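PDB 3IRV: cysteine hydrolase, which probably acts as a hydrolase of the isochorismatase-like cysteine hydrolase family, its natural substrate not established. Local coordinates for residues K32-C35 with A40-V43. Residues are numbered along the deposited sequence; the frame is centred on the assembly and turned at random.
Sequences KVFC and ALYV
Backbone hydrogen bonds and apolar packing join the short helix 32-35, which follows strand 23-28, to the returning loop 40-43, where the chain doubles back within the isochorismatase-type α/β fold. Consecutive carbonyls of the helix accept from alternate amides of the loop. Leu41 N donates to Val33 O at 2.9 Å, well bent at the hydrogen (140°), whereas Val43 N reaches Phe34 O at 2.9 Å along a much straighter line (166°). Phe34 O also receives a CA-H...O contact from Tyr42 CA at 3.5 Å, so two loop residues converge on this oxygen.

Phe34 and Leu41 run side by side in the same direction, Leu41 CD1 lying 3.6 Å from Phe34 CE1. With Phe34 CG anti to its own carbonyl carbon (chi1 -56°), the ring passes alongside Leu41, while Val33 CG1 covers part of one ring face near the rim. Val33 CG2 turns instead to Leu41 CG, 4.1 Å away. The Tyr42 ring brings its edge to the helix end, with CE1 3.6 Å from Cys35 O.

Leu41 and Ala40 also touch Ile94 of helix 91-94, and Phe34 and Val43 both rest on Thr147, so the turn-back touches both that helix and strand 141-147 of the central parallel sheet.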
# COMPACT_ATOMS: atom_id res chain seq x y z
N LYS A 32 5.30 18.96 12.08
CA LYS A 32 5.97 20.15 11.50
C LYS A 32 6.93 19.81 10.35
O LYS A 32 7.07 20.57 9.39
CB LYS A 32 6.71 20.91 12.60
CG LYS A 32 5.76 21.45 13.64
CD LYS A 32 6.49 22.03 14.84
CE LYS A 32 5.56 22.95 15.61
NZ LYS A 32 6.00 23.18 17.02
N VAL A 33 7.60 18.65 10.44
CA VAL A 33 8.54 18.21 9.42
C VAL A 33 7.90 18.07 8.00
O VAL A 33 8.58 18.26 6.98
CB VAL A 33 9.25 16.91 9.89
CG1 VAL A 33 8.25 15.77 10.01
CG2 VAL A 33 10.45 16.55 9.01
N PHE A 34 6.59 17.78 7.96
CA PHE A 34 5.82 17.71 6.69
C PHE A 34 5.04 18.98 6.38
O PHE A 34 4.76 19.25 5.22
CB PHE A 34 4.84 16.54 6.71
CG PHE A 34 5.49 15.21 6.98
CD1 PHE A 34 6.25 14.59 6.00
CD2 PHE A 34 5.32 14.57 8.21
CE1 PHE A 34 6.85 13.36 6.25
CE2 PHE A 34 5.92 13.36 8.48
CZ PHE A 34 6.69 12.74 7.51
N CYS A 35 4.68 19.75 7.41
CA CYS A 35 3.74 20.86 7.24
C CYS A 35 4.38 22.25 7.21
O CYS A 35 3.77 23.20 6.69
CB CYS A 35 2.68 20.82 8.33
SG CYS A 35 1.62 19.36 8.21
N ALA A 40 12.10 19.45 6.90
CA ALA A 40 12.94 18.64 6.02
C ALA A 40 12.15 17.79 5.00
O ALA A 40 12.70 17.36 3.99
CB ALA A 40 13.86 17.76 6.86
N LEU A 41 10.87 17.56 5.28
CA LEU A 41 10.06 16.72 4.40
C LEU A 41 8.77 17.45 3.98
O LEU A 41 7.74 16.83 3.75
CB LEU A 41 9.74 15.40 5.10
CG LEU A 41 10.92 14.52 5.52
CD1 LEU A 41 10.41 13.36 6.39
CD2 LEU A 41 11.71 14.01 4.31
N TYR A 42 8.90 18.77 3.83
CA TYR A 42 7.77 19.66 3.54
C TYR A 42 6.96 19.23 2.32
O TYR A 42 7.51 18.98 1.24
CB TYR A 42 8.30 21.08 3.32
CG TYR A 42 7.25 22.11 2.94
CD1 TYR A 42 6.09 22.29 3.72
CD2 TYR A 42 7.42 22.91 1.80
CE1 TYR A 42 5.16 23.27 3.39
CE2 TYR A 42 6.49 23.86 1.46
CZ TYR A 42 5.36 24.04 2.26
OH TYR A 42 4.43 25.00 1.93
N VAL A 43 5.65 19.14 2.51
CA VAL A 43 4.68 18.78 1.47
C VAL A 43 3.77 20.02 1.38
O VAL A 43 2.92 20.24 2.25
CB VAL A 43 3.84 17.54 1.91
CG1 VAL A 43 2.78 17.22 0.86
CG2 VAL A 43 4.75 16.33 2.15